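Local coordinates for protein yersinopine synthase (Yersinia pestis, PDB 6C4L) that catalyses the NADPH-dependent reductive condensation of pyruvate with an amino-acid-derived intermediate, the last step in making the metallophore yersinopine, at residues A[109-114]-A[136-141]; A[164-169]-A[211-216]; A[170-175]-A[204-209]. One frame throughout, in Å; residues are numbered along the deposited sequence.

All three contacts belong to one mixed sheet of the dinucleotide-binding part of the enzyme. Contacts 1 and 2 are buried and adjoin each other, since strands 134-137 and 161-165 are neighbours; contact 3 lies at the surface, its centre about 17 Å from the centres of both others. Contacts 2 and 3 share strand 203-217, and contact 3 is nested within the loop that contact 2 closes. The chemistry follows the place. Parallel strands with isoleucine and leucine side chains, then water, make contact 1; contact 2 joins antiparallel backbones through a serine hydroxyl and aliphatic packing; contact 3 adds a salt bridge and a threonine pair that includes T172 of the NADP(+) site.

Contact 1. Residues A[109-114]-A[136-141]; sequences ILAVPA and ILLSSS
I109 pairs with I136 and L110 with L137 as parallel strands, and two hydrogen bonds converge on L110. Its N donates to I136 O at 2.9 Å, and its O accepts from L138 N at 3.2 Å. Direct backbone bonding stops there, and water bridges the loops that follow: one molecule donates to L110 O and V112 O and accepts from S139 N, while a second links A114 N to S139 O. I109 and I136 lie side by side, CG1 of the former 4.0 Å from CD1 of the latter; such beta-branched chains suit an extended strand within a core. On the other face L110 CB meets L137 CD2. In L138, CG stands anti to the backbone N (chi1 -176°), and the branch ending in CD2 reaches A111 CB at 4.1 Å. A114, whose side chain is a single methyl, sets CB 3.8 Å from S141 CB and also against S139 O. Helix 117-123 connects the two strands in a beta-alpha-beta unit and packs Y117 on L110 and L137. The chemistry implies an apolar strand pair followed by loops in which two waters bind backbone groups that no longer pair directly, with L138 close to A33 of the NADP(+) site.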
ATOM      1  N   ILE A 109       1.438 -19.976 -36.046  1.00 35.89           N
ATOM      2  CA  ILE A 109       1.324 -19.512 -34.669  1.00 28.33           C
ATOM      3  C   ILE A 109       1.401 -17.986 -34.684  1.00 32.59           C
ATOM      4  O   ILE A 109       2.409 -17.408 -35.106  1.00 36.27           O
ATOM      5  CB  ILE A 109       2.392 -20.120 -33.755  1.00 32.00           C
ATOM      6  CG1 ILE A 109       2.240 -21.659 -33.681  1.00 37.30           C
ATOM      7  CG2 ILE A 109       2.208 -19.559 -32.372  1.00 33.15           C
ATOM      8  CD1 ILE A 109       3.412 -22.401 -33.088  1.00 36.80           C
ATOM      9  N   LEU A 110       0.328 -17.330 -34.247  1.00 34.09           N
ATOM     10  CA  LEU A 110       0.293 -15.857 -34.175  1.00 32.06           C
ATOM     11  C   LEU A 110       0.890 -15.446 -32.839  1.00 34.84           C
ATOM     12  O   LEU A 110       0.244 -15.544 -31.793  1.00 33.73           O
ATOM     13  CB  LEU A 110      -1.123 -15.343 -34.377  1.00 34.37           C
ATOM     14  CG  LEU A 110      -1.413 -15.187 -35.888  1.00 41.45           C
ATOM     15  CD1 LEU A 110      -1.633 -16.536 -36.514  1.00 39.32           C
ATOM     16  CD2 LEU A 110      -2.585 -14.310 -36.193  1.00 37.02           C
ATOM     17  N   ALA A 111       2.162 -15.066 -32.880  1.00 33.25           N
ATOM     18  CA  ALA A 111       2.852 -14.464 -31.759  1.00 33.80           C
ATOM     19  C   ALA A 111       2.674 -12.952 -31.691  1.00 37.91           C
ATOM     20  O   ALA A 111       3.108 -12.346 -30.712  1.00 40.84           O
ATOM     21  CB  ALA A 111       4.341 -14.795 -31.834  1.00 44.15           C
ATOM     22  N   VAL A 112       2.034 -12.338 -32.681  1.00 36.08           N
ATOM     23  CA  VAL A 112       1.767 -10.895 -32.681  1.00 37.46           C
ATOM     24  C   VAL A 112       0.685 -10.609 -31.647  1.00 41.09           C
ATOM     25  O   VAL A 112      -0.079 -11.518 -31.292  1.00 35.37           O
ATOM     26  CB  VAL A 112       1.333 -10.411 -34.073  1.00 37.29           C
ATOM     27  CG1 VAL A 112       2.418 -10.678 -35.104  1.00 42.72           C
ATOM     28  CG2 VAL A 112       0.021 -11.072 -34.489  1.00 34.81           C
ATOM     29  N   PRO A 113       0.556  -9.383 -31.139  1.00 37.98           N
ATOM     30  CA  PRO A 113      -0.515  -9.117 -30.183  1.00 34.23           C
ATOM     31  C   PRO A 113      -1.872  -9.228 -30.857  1.00 33.81           C
ATOM     32  O   PRO A 113      -2.022  -9.083 -32.077  1.00 33.40           O
ATOM     33  CB  PRO A 113      -0.234  -7.688 -29.689  1.00 46.97           C
ATOM     34  CG  PRO A 113       0.584  -7.073 -30.743  1.00 42.48           C
ATOM     35  CD  PRO A 113       1.380  -8.192 -31.387  1.00 43.85           C
ATOM     36  N   ALA A 114      -2.880  -9.462 -30.013  1.00 32.08           N
ATOM     37  CA  ALA A 114      -4.191  -9.854 -30.501  1.00 35.92           C
ATOM     38  C   ALA A 114      -4.873  -8.782 -31.334  1.00 35.24           C
ATOM     39  O   ALA A 114      -5.722  -9.132 -32.154  1.00 35.13           O
ATOM     40  CB  ALA A 114      -5.123 -10.209 -29.362  1.00 35.05           C
ATOM     41  N   ILE A 136      -2.772 -21.097 -34.187  1.00 29.69           N
ATOM     42  CA  ILE A 136      -2.698 -20.991 -32.728  1.00 29.62           C
ATOM     43  C   ILE A 136      -2.564 -19.517 -32.353  1.00 34.05           C
ATOM     44  O   ILE A 136      -1.638 -18.840 -32.806  1.00 33.96           O
ATOM     45  CB  ILE A 136      -1.524 -21.801 -32.167  1.00 32.95           C
ATOM     46  CG1 ILE A 136      -1.685 -23.283 -32.576  1.00 38.18           C
ATOM     47  CG2 ILE A 136      -1.462 -21.691 -30.649  1.00 35.25           C
ATOM     48  CD1 ILE A 136      -0.492 -24.154 -32.285  1.00 42.33           C
ATOM     49  N   LEU A 137      -3.469 -19.043 -31.498  1.00 32.58           N
ATOM     50  CA  LEU A 137      -3.507 -17.647 -31.027  1.00 31.65           C
ATOM     51  C   LEU A 137      -2.817 -17.608 -29.668  1.00 34.45           C
ATOM     52  O   LEU A 137      -3.381 -18.000 -28.648  1.00 33.96           O
ATOM     53  CB  LEU A 137      -4.945 -17.158 -30.959  1.00 28.36           C
ATOM     54  CG  LEU A 137      -5.666 -17.410 -32.295  1.00 31.99           C
ATOM     55  CD1 LEU A 137      -7.118 -16.949 -32.287  1.00 32.08           C
ATOM     56  CD2 LEU A 137      -4.935 -16.703 -33.423  1.00 33.11           C
ATOM     57  N   LEU A 138      -1.569 -17.164 -29.685  1.00 35.28           N
ATOM     58  CA  LEU A 138      -0.667 -17.399 -28.578  1.00 33.59           C
ATOM     59  C   LEU A 138      -1.027 -16.533 -27.382  1.00 35.95           C
ATOM     60  O   LEU A 138      -1.019 -17.007 -26.241  1.00 39.84           O
ATOM     61  CB  LEU A 138       0.770 -17.140 -29.040  1.00 35.59           C
ATOM     62  CG  LEU A 138       1.850 -17.436 -28.000  1.00 42.91           C
ATOM     63  CD1 LEU A 138       1.913 -18.938 -27.757  1.00 38.32           C
ATOM     64  CD2 LEU A 138       3.208 -16.894 -28.444  1.00 39.87           C
ATOM     65  N   SER A 139      -1.343 -15.261 -27.615  1.00 34.68           N
ATOM     66  CA  SER A 139      -1.802 -14.363 -26.551  1.00 36.89           C
ATOM     67  C   SER A 139      -3.140 -13.766 -26.974  1.00 41.62           C
ATOM     68  O   SER A 139      -3.244 -12.592 -27.369  1.00 36.14           O
ATOM     69  CB  SER A 139      -0.788 -13.273 -26.229  1.00 40.91           C
ATOM     70  OG  SER A 139      -0.949 -12.932 -24.857  1.00 48.86           O
ATOM     71  N   SER A 140      -4.180 -14.575 -26.835  1.00 36.89           N
ATOM     72  CA  SER A 140      -5.471 -14.253 -27.396  1.00 38.31           C
ATOM     73  C   SER A 140      -6.142 -13.119 -26.621  1.00 38.92           C
ATOM     74  O   SER A 140      -5.696 -12.698 -25.565  1.00 34.20           O
ATOM     75  CB  SER A 140      -6.354 -15.485 -27.378  1.00 35.53           C
ATOM     76  OG  SER A 140      -7.282 -15.433 -28.433  1.00 44.51           O
ATOM     77  N   SER A 141      -7.239 -12.618 -27.179  1.00 40.31           N
ATOM     78  CA  SER A 141      -8.139 -11.727 -26.472  1.00 35.23           C
ATOM     79  C   SER A 141      -9.537 -12.305 -26.602  1.00 35.77           C
ATOM     80  O   SER A 141      -9.782 -13.219 -27.395  1.00 37.98           O
ATOM     81  CB  SER A 141      -8.066 -10.293 -27.022  1.00 42.16           C
ATOM     82  OG  SER A 141      -8.984  -9.427 -26.360  1.00 38.49           O
TER
HETATM   83  O   HOH W   1      -0.684 -13.801 -30.045  1.00 35.29           O
HETATM   84  O   HOH W   2      -2.298  -9.974 -27.291  1.00 39.56           O

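Contact 2. Residues A[164-169]-A[211-216]; sequences SLSSYY and QRIYLA
S164 and A216 form an antiparallel hydrogen-bonded pair, S164 N reaching A216 O at 3.0 Å and A216 N returning to S164 O at 3.2 Å. The S164 hydroxyl serves other partners, E251 and S140. L165 faces L215 in the next, non-hydrogen-bonded pair; their side chains run alongside each other, and L165 CD2 presses on L215 CB at 3.4 Å, tighter than usual van der Waals contact. S166 ends the pairing with a double grip on Y214. Its N donates to Y214 O, while OG accepts from Y214 N at 2.9 Å; a chi1 of 47°, which sets OG between backbone N and carbonyl carbon, turns the hydroxyl to that N-H and places it at the edge of the Y214 ring. A short polar side chain suits this spot, standing in for a backbone acceptor as the strand gives out. S167 OG, bonded to Y168 O and to K210, lies 3.6 Å from I213 CD1. The same methyl touches Y169 CB at 3.8 Å, so I213 packs against the loop S167-Y169. L165 and L215 pack on L230 and I213 on L234, both of helix 225-235; Y168 and Y169 lean on helix 32-44, and strand 240-243 pairs in parallel with strand 203-217, D240 bonding to the backbone of Q211 and I213.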
ATOM      1  N   SER A 164      -7.069 -20.866 -29.159  1.00 38.53           N
ATOM      2  CA  SER A 164      -6.766 -19.685 -28.351  1.00 34.84           C
ATOM      3  C   SER A 164      -6.072 -20.075 -27.057  1.00 36.84           C
ATOM      4  O   SER A 164      -6.546 -20.966 -26.343  1.00 35.52           O
ATOM      5  CB  SER A 164      -8.031 -18.910 -27.985  1.00 37.67           C
ATOM      6  OG  SER A 164      -8.432 -18.062 -29.035  1.00 41.57           O
ATOM      7  N   LEU A 165      -4.967 -19.403 -26.741  1.00 38.19           N
ATOM      8  CA  LEU A 165      -4.358 -19.507 -25.419  1.00 32.28           C
ATOM      9  C   LEU A 165      -4.658 -18.231 -24.649  1.00 35.78           C
ATOM     10  O   LEU A 165      -4.679 -17.144 -25.234  1.00 32.50           O
ATOM     11  CB  LEU A 165      -2.843 -19.708 -25.493  1.00 34.55           C
ATOM     12  CG  LEU A 165      -2.329 -20.815 -26.432  1.00 46.59           C
ATOM     13  CD1 LEU A 165      -0.832 -20.973 -26.269  1.00 48.56           C
ATOM     14  CD2 LEU A 165      -3.036 -22.120 -26.157  1.00 49.50           C
ATOM     15  N   SER A 166      -4.830 -18.369 -23.325  1.00 36.11           N
ATOM     16  CA  SER A 166      -5.212 -17.235 -22.485  1.00 39.47           C
ATOM     17  C   SER A 166      -4.117 -16.176 -22.400  1.00 42.21           C
ATOM     18  O   SER A 166      -4.411 -14.984 -22.274  1.00 39.06           O
ATOM     19  CB  SER A 166      -5.546 -17.733 -21.086  1.00 33.84           C
ATOM     20  OG  SER A 166      -4.531 -18.627 -20.621  1.00 32.21           O
ATOM     21  N   SER A 167      -2.857 -16.580 -22.435  1.00 37.44           N
ATOM     22  CA  SER A 167      -1.771 -15.614 -22.432  1.00 34.60           C
ATOM     23  C   SER A 167      -0.561 -16.322 -23.001  1.00 38.60           C
ATOM     24  O   SER A 167      -0.573 -17.540 -23.232  1.00 42.04           O
ATOM     25  CB  SER A 167      -1.485 -15.071 -21.021  1.00 48.51           C
ATOM     26  OG  SER A 167      -0.883 -16.062 -20.205  1.00 49.47           O
ATOM     27  N   TYR A 168       0.483 -15.546 -23.244  1.00 41.05           N
ATOM     28  CA  TYR A 168       1.773 -16.160 -23.489  1.00 43.02           C
ATOM     29  C   TYR A 168       2.231 -16.793 -22.179  1.00 45.58           C
ATOM     30  O   TYR A 168       1.816 -16.372 -21.093  1.00 40.42           O
ATOM     31  CB  TYR A 168       2.770 -15.130 -23.997  1.00 46.47           C
ATOM     32  CG  TYR A 168       4.177 -15.649 -24.106  1.00 51.74           C
ATOM     33  CD1 TYR A 168       4.469 -16.787 -24.858  1.00 49.42           C
ATOM     34  CD2 TYR A 168       5.222 -14.993 -23.468  1.00 52.62           C
ATOM     35  CE1 TYR A 168       5.764 -17.269 -24.951  1.00 52.78           C
ATOM     36  CE2 TYR A 168       6.523 -15.457 -23.562  1.00 49.35           C
ATOM     37  CZ  TYR A 168       6.788 -16.593 -24.299  1.00 53.55           C
ATOM     38  OH  TYR A 168       8.082 -17.065 -24.379  1.00 54.94           O
ATOM     39  N   TYR A 169       3.041 -17.846 -22.280  1.00 43.67           N
ATOM     40  CA  TYR A 169       3.269 -18.730 -21.142  1.00 44.25           C
ATOM     41  C   TYR A 169       4.571 -18.450 -20.393  1.00 49.60           C
ATOM     42  O   TYR A 169       4.960 -19.261 -19.530  1.00 46.30           O
ATOM     43  CB  TYR A 169       3.237 -20.188 -21.596  1.00 40.81           C
ATOM     44  CG  TYR A 169       4.277 -20.547 -22.622  1.00 44.16           C
ATOM     45  CD1 TYR A 169       5.588 -20.805 -22.258  1.00 40.80           C
ATOM     46  CD2 TYR A 169       3.939 -20.622 -23.966  1.00 42.05           C
ATOM     47  CE1 TYR A 169       6.535 -21.136 -23.206  1.00 46.51           C
ATOM     48  CE2 TYR A 169       4.869 -20.944 -24.913  1.00 45.30           C
ATOM     49  CZ  TYR A 169       6.170 -21.197 -24.539  1.00 49.25           C
ATOM     50  OH  TYR A 169       7.090 -21.537 -25.519  1.00 52.72           O
ATOM     51  N   GLN A 211       2.132 -20.465 -14.321  1.00 47.55           N
ATOM     52  CA  GLN A 211       1.603 -21.622 -13.588  1.00 51.88           C
ATOM     53  C   GLN A 211       0.740 -22.499 -14.478  1.00 51.83           C
ATOM     54  O   GLN A 211       0.938 -23.720 -14.563  1.00 54.55           O
ATOM     55  CB  GLN A 211       0.738 -21.180 -12.411  1.00 52.26           C
ATOM     56  CG  GLN A 211       1.420 -20.472 -11.301  1.00 57.07           C
ATOM     57  CD  GLN A 211       0.461 -20.272 -10.160  1.00 52.71           C
ATOM     58  OE1 GLN A 211       0.182 -21.205  -9.408  1.00 54.66           O
ATOM     59  NE2 GLN A 211      -0.097 -19.071 -10.055  1.00 51.36           N
ATOM     60  N   ARG A 212      -0.290 -21.894 -15.071  1.00 54.33           N
ATOM     61  CA  ARG A 212      -1.214 -22.583 -15.948  1.00 49.66           C
ATOM     62  C   ARG A 212      -1.596 -21.655 -17.092  1.00 47.84           C
ATOM     63  O   ARG A 212      -1.416 -20.442 -17.016  1.00 44.93           O
ATOM     64  CB  ARG A 212      -2.463 -23.042 -15.187  1.00 48.93           C
ATOM     65  CG  ARG A 212      -3.200 -21.979 -14.422  1.00 47.62           C
ATOM     66  CD  ARG A 212      -4.332 -22.619 -13.606  1.00 55.16           C
ATOM     67  NE  ARG A 212      -3.830 -23.672 -12.709  1.00 47.77           N
ATOM     68  CZ  ARG A 212      -3.290 -23.452 -11.509  1.00 62.26           C
ATOM     69  NH1 ARG A 212      -3.194 -22.203 -11.023  1.00 56.01           N
ATOM     70  NH2 ARG A 212      -2.861 -24.491 -10.781  1.00 53.64           N
ATOM     71  N   ILE A 213      -2.107 -22.266 -18.160  1.00 47.30           N
ATOM     72  CA  ILE A 213      -2.608 -21.593 -19.350  1.00 43.44           C
ATOM     73  C   ILE A 213      -3.953 -22.227 -19.659  1.00 45.36           C
ATOM     74  O   ILE A 213      -4.084 -23.457 -19.603  1.00 47.26           O
ATOM     75  CB  ILE A 213      -1.649 -21.770 -20.547  1.00 41.29           C
ATOM     76  CG1 ILE A 213      -0.275 -21.169 -20.247  1.00 47.82           C
ATOM     77  CG2 ILE A 213      -2.241 -21.185 -21.834  1.00 52.80           C
ATOM     78  CD1 ILE A 213      -0.273 -19.656 -20.115  1.00 49.47           C
ATOM     79  N   TYR A 214      -4.948 -21.406 -19.964  1.00 37.89           N
ATOM     80  CA  TYR A 214      -6.225 -21.911 -20.452  1.00 38.61           C
ATOM     81  C   TYR A 214      -6.221 -21.925 -21.979  1.00 38.21           C
ATOM     82  O   TYR A 214      -5.772 -20.967 -22.614  1.00 36.28           O
ATOM     83  CB  TYR A 214      -7.369 -21.043 -19.934  1.00 36.21           C
ATOM     84  CG  TYR A 214      -7.419 -21.035 -18.421  1.00 38.11           C
ATOM     85  CD1 TYR A 214      -6.627 -20.170 -17.698  1.00 37.63           C
ATOM     86  CD2 TYR A 214      -8.223 -21.933 -17.717  1.00 41.70           C
ATOM     87  CE1 TYR A 214      -6.641 -20.187 -16.286  1.00 36.84           C
ATOM     88  CE2 TYR A 214      -8.239 -21.937 -16.299  1.00 37.66           C
ATOM     89  CZ  TYR A 214      -7.455 -21.055 -15.617  1.00 39.47           C
ATOM     90  OH  TYR A 214      -7.454 -21.060 -14.238  1.00 44.25           O
ATOM     91  N   LEU A 215      -6.738 -22.994 -22.566  1.00 34.12           N
ATOM     92  CA  LEU A 215      -6.770 -23.074 -24.019  1.00 36.57           C
ATOM     93  C   LEU A 215      -8.031 -23.785 -24.468  1.00 35.18           C
ATOM     94  O   LEU A 215      -8.683 -24.493 -23.701  1.00 38.07           O
ATOM     95  CB  LEU A 215      -5.526 -23.762 -24.577  1.00 39.18           C
ATOM     96  CG  LEU A 215      -5.386 -25.290 -24.467  1.00 42.10           C
ATOM     97  CD1 LEU A 215      -4.132 -25.703 -25.207  1.00 39.81           C
ATOM     98  CD2 LEU A 215      -5.319 -25.780 -23.001  1.00 45.88           C
ATOM     99  N   ALA A 216      -8.370 -23.579 -25.738  1.00 32.32           N
ATOM    100  CA  ALA A 216      -9.524 -24.233 -26.333  1.00 33.77           C
ATOM    101  C   ALA A 216      -9.382 -24.183 -27.845  1.00 33.50           C
ATOM    102  O   ALA A 216      -8.711 -23.303 -28.378  1.00 35.03           O
ATOM    103  CB  ALA A 216     -10.827 -23.559 -25.908  1.00 35.68           C
TER

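Contact 3. Residues A[170-175]-A[204-209]; sequences ADTKYI and AYTKAF
D171 and K207 are joined by a salt bridge, K207 NZ meeting OD2 of D171 at 2.8 Å on the syn side of the carboxylate, 24° out of its plane. With CG of D171 anti to its own N (chi1 180°), the carboxylate swings toward strand 204-209, and the lysine chain bends at chi3 to bring its ammonium over. Next along the strand T172 and T206, a non-hydrogen-bonded pair, cross with their OG1 atoms 3.0 Å apart. Each hydroxyl has a further partner, Y168 OH for T172 and Q36 for T206, so the threonines form part of a polar chain; their methyls meet aliphatic neighbours, T172 CG2 touching A204 CB at 3.7 Å. CG of Y205 sits between its backbone N and carbonyl carbon (chi1 76°), which lays the ring alongside the K173 chain, with CE1 3.5 Å from K173 CB and Y174 O at the ring edge. This aromatic covers the stem of a lysine, a fitting use at an exposed surface. K173 and Y205 are also tied by paired backbone bonds, Y205 N to K173 O at 2.8 Å and its return. At the other end A170 CB packs against F209 CD1. T172, which binds NADP(+), and Y174 rest on P32 of helix 32-44, while A204 and T206 lie against L74 of the adjoining strand 71-76.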
ATOM      1  N   ALA A 170       5.249 -17.340 -20.694  1.00 43.35           N
ATOM      2  CA  ALA A 170       6.524 -17.003 -20.072  1.00 47.93           C
ATOM      3  C   ALA A 170       6.700 -15.491 -20.012  1.00 47.19           C
ATOM      4  O   ALA A 170       6.049 -14.736 -20.735  1.00 47.38           O
ATOM      5  CB  ALA A 170       7.700 -17.601 -20.844  1.00 48.10           C
ATOM      6  N   ASP A 171       7.619 -15.061 -19.153  1.00 54.35           N
ATOM      7  CA  ASP A 171       8.121 -13.684 -19.139  1.00 49.91           C
ATOM      8  C   ASP A 171       9.458 -13.697 -19.879  1.00 55.64           C
ATOM      9  O   ASP A 171      10.488 -14.068 -19.306  1.00 60.45           O
ATOM     10  CB  ASP A 171       8.278 -13.194 -17.705  1.00 54.92           C
ATOM     11  CG  ASP A 171       8.809 -11.770 -17.627  1.00 63.56           C
ATOM     12  OD1 ASP A 171       8.991 -11.133 -18.693  1.00 59.49           O
ATOM     13  OD2 ASP A 171       9.042 -11.287 -16.496  1.00 73.33           O
ATOM     14  N   THR A 172       9.436 -13.340 -21.161  1.00 51.57           N
ATOM     15  CA  THR A 172      10.617 -13.359 -22.018  1.00 53.55           C
ATOM     16  C   THR A 172      10.900 -11.954 -22.537  1.00 52.64           C
ATOM     17  O   THR A 172       9.975 -11.195 -22.824  1.00 51.58           O
ATOM     18  CB  THR A 172      10.429 -14.302 -23.228  1.00 50.54           C
ATOM     19  OG1 THR A 172       9.987 -15.584 -22.775  1.00 56.72           O
ATOM     20  CG2 THR A 172      11.735 -14.468 -24.002  1.00 47.11           C
ATOM     21  N   LYS A 173      12.186 -11.629 -22.691  1.00 51.35           N
ATOM     22  CA  LYS A 173      12.602 -10.288 -23.084  1.00 52.10           C
ATOM     23  C   LYS A 173      13.934 -10.351 -23.826  1.00 50.80           C
ATOM     24  O   LYS A 173      14.645 -11.359 -23.787  1.00 50.46           O
ATOM     25  CB  LYS A 173      12.712  -9.379 -21.855  1.00 61.86           C
ATOM     26  CG  LYS A 173      11.388  -9.199 -21.103  1.00 67.32           C
ATOM     27  CD  LYS A 173      11.484  -8.202 -19.946  1.00 62.23           C
ATOM     28  CE  LYS A 173      11.824  -6.772 -20.445  1.00 74.05           C
ATOM     29  NZ  LYS A 173      11.949  -5.775 -19.329  1.00 77.20           N
ATOM     30  N   TYR A 174      14.277  -9.259 -24.505  1.00 58.09           N
ATOM     31  CA  TYR A 174      15.540  -9.235 -25.226  1.00 57.94           C
ATOM     32  C   TYR A 174      16.699  -8.952 -24.270  1.00 63.50           C
ATOM     33  O   TYR A 174      16.515  -8.552 -23.114  1.00 56.88           O
ATOM     34  CB  TYR A 174      15.532  -8.184 -26.336  1.00 59.89           C
ATOM     35  CG  TYR A 174      14.552  -8.404 -27.473  1.00 59.59           C
ATOM     36  CD1 TYR A 174      14.806  -9.349 -28.472  1.00 60.91           C
ATOM     37  CD2 TYR A 174      13.390  -7.643 -27.569  1.00 56.17           C
ATOM     38  CE1 TYR A 174      13.916  -9.537 -29.523  1.00 58.61           C
ATOM     39  CE2 TYR A 174      12.498  -7.819 -28.620  1.00 58.01           C
ATOM     40  CZ  TYR A 174      12.763  -8.769 -29.590  1.00 58.74           C
ATOM     41  OH  TYR A 174      11.875  -8.955 -30.631  1.00 59.72           O
ATOM     42  N   ILE A 175      17.912  -9.162 -24.778  1.00 68.34           N
ATOM     43  CA  ILE A 175      19.129  -8.816 -24.047  1.00 68.46           C
ATOM     44  C   ILE A 175      19.685  -7.487 -24.566  1.00 65.62           C
ATOM     45  O   ILE A 175      20.082  -6.606 -23.794  1.00 73.18           O
ATOM     46  CB  ILE A 175      20.177  -9.937 -24.166  1.00 66.28           C
ATOM     47  CG1 ILE A 175      19.604 -11.247 -23.643  1.00 64.79           C
ATOM     48  CG2 ILE A 175      21.407  -9.607 -23.347  1.00 75.06           C
ATOM     49  CD1 ILE A 175      20.652 -12.309 -23.469  1.00 69.86           C
ATOM     50  N   ALA A 204      17.291 -13.726 -26.531  1.00 56.21           N
ATOM     51  CA  ALA A 204      16.291 -13.456 -25.510  1.00 58.84           C
ATOM     52  C   ALA A 204      16.678 -14.136 -24.209  1.00 56.15           C
ATOM     53  O   ALA A 204      17.510 -15.040 -24.175  1.00 58.57           O
ATOM     54  CB  ALA A 204      14.900 -13.937 -25.931  1.00 58.05           C
ATOM     55  N   TYR A 205      16.064 -13.678 -23.128  1.00 56.12           N
ATOM     56  CA  TYR A 205      16.155 -14.369 -21.856  1.00 56.77           C
ATOM     57  C   TYR A 205      14.752 -14.509 -21.289  1.00 53.40           C
ATOM     58  O   TYR A 205      13.904 -13.622 -21.439  1.00 53.91           O
ATOM     59  CB  TYR A 205      17.093 -13.639 -20.841  1.00 58.24           C
ATOM     60  CG  TYR A 205      16.531 -12.389 -20.177  1.00 57.44           C
ATOM     61  CD1 TYR A 205      16.267 -11.235 -20.916  1.00 61.04           C
ATOM     62  CD2 TYR A 205      16.313 -12.346 -18.796  1.00 65.82           C
ATOM     63  CE1 TYR A 205      15.769 -10.070 -20.302  1.00 66.23           C
ATOM     64  CE2 TYR A 205      15.817 -11.193 -18.171  1.00 54.87           C
ATOM     65  CZ  TYR A 205      15.547 -10.063 -18.936  1.00 62.96           C
ATOM     66  OH  TYR A 205      15.052  -8.922 -18.338  1.00 70.49           O
ATOM     67  N   THR A 206      14.519 -15.648 -20.650  1.00 52.15           N
ATOM     68  CA  THR A 206      13.243 -15.949 -20.012  1.00 57.46           C
ATOM     69  C   THR A 206      13.448 -15.956 -18.496  1.00 56.24           C
ATOM     70  O   THR A 206      14.251 -16.739 -17.978  1.00 59.44           O
ATOM     71  CB  THR A 206      12.694 -17.283 -20.519  1.00 49.34           C
ATOM     72  OG1 THR A 206      12.339 -17.162 -21.912  1.00 56.26           O
ATOM     73  CG2 THR A 206      11.466 -17.712 -19.721  1.00 52.22           C
ATOM     74  N   LYS A 207      12.733 -15.069 -17.799  1.00 55.68           N
ATOM     75  CA  LYS A 207      12.831 -14.969 -16.343  1.00 61.25           C
ATOM     76  C   LYS A 207      12.012 -16.032 -15.623  1.00 59.20           C
ATOM     77  O   LYS A 207      12.403 -16.480 -14.537  1.00 60.15           O
ATOM     78  CB  LYS A 207      12.337 -13.600 -15.870  1.00 59.02           C
ATOM     79  CG  LYS A 207      13.298 -12.431 -16.076  1.00 65.87           C
ATOM     80  CD  LYS A 207      12.690 -11.132 -15.524  1.00 57.71           C
ATOM     81  CE  LYS A 207      12.011 -10.298 -16.610  1.00 63.11           C
ATOM     82  NZ  LYS A 207      10.995  -9.361 -16.033  1.00 64.96           N
ATOM     83  N   ALA A 208      10.879 -16.430 -16.196  1.00 58.41           N
ATOM     84  CA  ALA A 208       9.838 -17.138 -15.465  1.00 57.09           C
ATOM     85  C   ALA A 208       8.862 -17.773 -16.446  1.00 57.30           C
ATOM     86  O   ALA A 208       8.695 -17.293 -17.569  1.00 50.96           O
ATOM     87  CB  ALA A 208       9.090 -16.182 -14.533  1.00 53.25           C
ATOM     88  N   PHE A 209       8.207 -18.838 -15.999  1.00 51.43           N
ATOM     89  CA  PHE A 209       7.136 -19.475 -16.746  1.00 51.90           C
ATOM     90  C   PHE A 209       5.846 -19.420 -15.942  1.00 60.07           C
ATOM     91  O   PHE A 209       5.859 -19.402 -14.709  1.00 49.66           O
ATOM     92  CB  PHE A 209       7.464 -20.929 -17.062  1.00 50.79           C
ATOM     93  CG  PHE A 209       8.659 -21.108 -17.939  1.00 50.87           C
ATOM     94  CD1 PHE A 209       8.550 -20.966 -19.313  1.00 41.85           C
ATOM     95  CD2 PHE A 209       9.888 -21.446 -17.396  1.00 52.14           C
ATOM     96  CE1 PHE A 209       9.659 -21.150 -20.126  1.00 50.19           C
ATOM     97  CE2 PHE A 209      11.000 -21.637 -18.198  1.00 52.16           C
ATOM     98  CZ  PHE A 209      10.890 -21.483 -19.566  1.00 56.75           C
TER